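Local structure of beta-galactosidase (Streptococcus pneumoniae, 4CU9) at residues D93-L98 against W163-K168. The protein hydrolyses beta-galactosides as a multidomain enzyme, of which this calcium-binding carbohydrate-binding module probably recognises glycans. Numbering follows the deposited sequence.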
loop_
_atom_site.group_PDB
_atom_site.type_symbol
_atom_site.label_atom_id
_atom_site.label_comp_id
_atom_site.label_asym_id
_atom_site.label_seq_id
_atom_site.Cartn_x
_atom_site.Cartn_y
_atom_site.Cartn_z
ATOM N N ASP A 93 -1.707 2.038 -13.561
ATOM C CA ASP A 93 -0.565 2.914 -13.579
ATOM C C ASP A 93 -0.166 3.285 -12.164
ATOM O O ASP A 93 -0.867 2.934 -11.187
ATOM C CB ASP A 93 -0.885 4.186 -14.379
ATOM C CG ASP A 93 0.369 4.933 -14.914
ATOM O OD1 ASP A 93 1.521 4.608 -14.594
ATOM O OD2 ASP A 93 0.169 5.859 -15.693
ATOM N N ALA A 94 0.946 4.017 -12.082
ATOM C CA ALA A 94 1.268 4.822 -10.915
ATOM C C ALA A 94 0.083 5.768 -10.659
ATOM O O ALA A 94 -0.703 6.046 -11.559
ATOM C CB ALA A 94 2.543 5.640 -11.142
ATOM N N PRO A 95 -0.046 6.273 -9.420
ATOM C CA PRO A 95 -1.168 7.129 -9.114
ATOM C C PRO A 95 -0.888 8.585 -9.502
ATOM O O PRO A 95 0.276 8.954 -9.720
ATOM C CB PRO A 95 -1.267 7.030 -7.587
ATOM C CG PRO A 95 0.151 6.728 -7.134
ATOM C CD PRO A 95 0.725 5.898 -8.220
ATOM N N SER A 96 -1.956 9.382 -9.576
ATOM C CA SER A 96 -1.873 10.820 -9.867
ATOM C C SER A 96 -1.565 11.579 -8.616
ATOM O O SER A 96 -0.989 12.645 -8.657
ATOM C CB SER A 96 -3.220 11.309 -10.446
ATOM O OG SER A 96 -4.320 10.827 -9.675
ATOM N N LYS A 97 -1.950 11.029 -7.467
ATOM C CA LYS A 97 -1.752 11.659 -6.146
ATOM C C LYS A 97 -1.361 10.566 -5.164
ATOM O O LYS A 97 -1.856 9.434 -5.279
ATOM C CB LYS A 97 -3.035 12.286 -5.680
ATOM C CG LYS A 97 -2.953 13.024 -4.368
ATOM C CD LYS A 97 -4.342 13.234 -3.764
ATOM C CE LYS A 97 -4.247 13.654 -2.308
ATOM N NZ LYS A 97 -3.243 14.789 -2.201
ATOM N N LEU A 98 -0.505 10.909 -4.210
ATOM C CA LEU A 98 0.204 9.950 -3.334
ATOM C C LEU A 98 0.356 10.657 -1.983
ATOM O O LEU A 98 1.024 11.703 -1.908
ATOM C CB LEU A 98 1.602 9.653 -3.982
ATOM C CG LEU A 98 2.574 8.664 -3.380
ATOM C CD1 LEU A 98 2.045 7.231 -3.401
ATOM C CD2 LEU A 98 3.922 8.676 -4.062
ATOM N N TRP A 163 0.217 4.194 1.931
ATOM C CA TRP A 163 0.124 5.237 0.932
ATOM C C TRP A 163 -1.334 5.306 0.517
ATOM O O TRP A 163 -1.947 4.270 0.084
ATOM C CB TRP A 163 1.009 4.933 -0.282
ATOM C CG TRP A 163 2.455 5.016 -0.008
ATOM C CD1 TRP A 163 3.259 4.020 0.367
ATOM C CD2 TRP A 163 3.248 6.200 -0.011
ATOM N NE1 TRP A 163 4.531 4.480 0.563
ATOM C CE2 TRP A 163 4.550 5.830 0.346
ATOM C CE3 TRP A 163 2.986 7.533 -0.285
ATOM C CZ2 TRP A 163 5.603 6.742 0.388
ATOM C CZ3 TRP A 163 4.058 8.456 -0.231
ATOM C CH2 TRP A 163 5.338 8.029 0.093
ATOM N N ARG A 164 -1.918 6.486 0.703
ATOM C CA ARG A 164 -3.291 6.774 0.270
ATOM C C ARG A 164 -3.193 7.428 -1.096
ATOM O O ARG A 164 -2.643 8.518 -1.250
ATOM C CB ARG A 164 -4.033 7.637 1.277
ATOM C CG ARG A 164 -5.473 8.011 0.853
ATOM C CD ARG A 164 -6.250 8.533 2.042
ATOM N NE ARG A 164 -5.674 9.743 2.614
ATOM C CZ ARG A 164 -5.749 10.955 2.074
ATOM N NH1 ARG A 164 -6.408 11.183 0.936
ATOM N NH2 ARG A 164 -5.183 11.973 2.689
ATOM N N MET A 165 -3.657 6.715 -2.111
ATOM C CA MET A 165 -3.377 7.074 -3.501
ATOM C C MET A 165 -4.668 7.321 -4.298
ATOM O O MET A 165 -5.761 6.910 -3.908
ATOM C CB MET A 165 -2.586 5.953 -4.147
ATOM C CG MET A 165 -1.227 5.671 -3.494
ATOM S SD MET A 165 -0.404 4.147 -4.108
ATOM C CE MET A 165 -1.350 2.858 -3.337
ATOM N N GLU A 166 -4.518 8.039 -5.398
ATOM C CA GLU A 166 -5.595 8.221 -6.355
ATOM C C GLU A 166 -5.130 7.741 -7.684
ATOM O O GLU A 166 -4.039 8.119 -8.166
ATOM C CB GLU A 166 -6.009 9.676 -6.444
ATOM C CG GLU A 166 -6.666 10.168 -5.151
ATOM C CD GLU A 166 -7.233 11.585 -5.259
ATOM O OE1 GLU A 166 -7.326 12.137 -6.375
ATOM O OE2 GLU A 166 -7.599 12.145 -4.202
ATOM N N ARG A 167 -5.930 6.877 -8.281
ATOM C CA ARG A 167 -5.690 6.500 -9.664
ATOM C C ARG A 167 -5.769 7.681 -10.608
ATOM O O ARG A 167 -6.453 8.690 -10.341
ATOM C CB ARG A 167 -6.655 5.414 -10.129
ATOM C CG ARG A 167 -8.107 5.861 -10.256
ATOM C CD ARG A 167 -8.984 4.742 -10.845
ATOM N NE ARG A 167 -10.398 5.128 -10.778
ATOM C CZ ARG A 167 -10.960 6.018 -11.578
ATOM N NH1 ARG A 167 -10.251 6.608 -12.556
ATOM N NH2 ARG A 167 -12.246 6.338 -11.413
ATOM N N LYS A 168 -5.086 7.545 -11.742
ATOM C CA LYS A 168 -5.240 8.530 -12.820
ATOM C C LYS A 168 -6.625 8.445 -13.466
ATOM O O LYS A 168 -7.218 7.362 -13.577
ATOM C CB LYS A 168 -4.152 8.366 -13.895
ATOM C CG LYS A 168 -2.758 8.539 -13.362
ATOM C CD LYS A 168 -1.696 8.358 -14.441
ATOM C CE LYS A 168 -0.311 8.658 -13.865
ATOM N NZ LYS A 168 0.771 8.444 -14.847
HETATM O O HOH W 1 -3.475 5.089 -11.973
#
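Leu98 fits into the angle between Trp163 and Met165, two side chains on the same face of strand 160-166. Its CD1 lies 3.3 Å from Trp163 CE3, at the six-membered ring, and 3.6 Å from Met165 CG. A chi1 of -177° sets CG anti to the backbone N and sends the branched end toward the indole, while Leu98 and Met165 run side by side. Pro95 packs against Met165 next to Leu98: its CB is 3.8 Å from Met165 CB, and its CG also meets the CG and SD of the methionine. This interlocked row faces the interior of the beta-sandwich, where Leu84 covers Leu98 and Trp163, and Val174 covers Pro95 and Met165.

Strands 97-103 and 160-166 pair antiparallel here. Lys97 and Glu166 form the hydrogen-bonded pair, with Glu166 N donating to Lys97 O at 3.0 Å (161° at the hydrogen); Leu98 and Met165 form the adjoining non-hydrogen-bonded pair. Ser96 N donates to Glu166 O at 2.8 Å. On the other face, the CD methylene of Lys97 meets Glu166 OE2 at 3.5 Å, while NZ, turned away by the bend at chi4 (49°), stays 5.5 Å from that oxygen, so no salt bridge forms.

The extended Lys168 chain passes Ala94 O and reaches Asp93, which strand 92-93 holds against strand 173-182. NZ meets Asp93 OD2 at 2.8 Å in a salt bridge, from above the carboxylate plane. Asp93 OD1 accepts from Ala94 N, which should limit rotation of the carboxylate; a water accepts from Lys168 N and may donate to Ala94 O. The chemistry thus divides: apolar contacts make up the face carrying Leu98 and Met165, the Asp93-Lys168 salt bridge probably tethers the two chain ends, and Lys97 N is buried without a partner in the model.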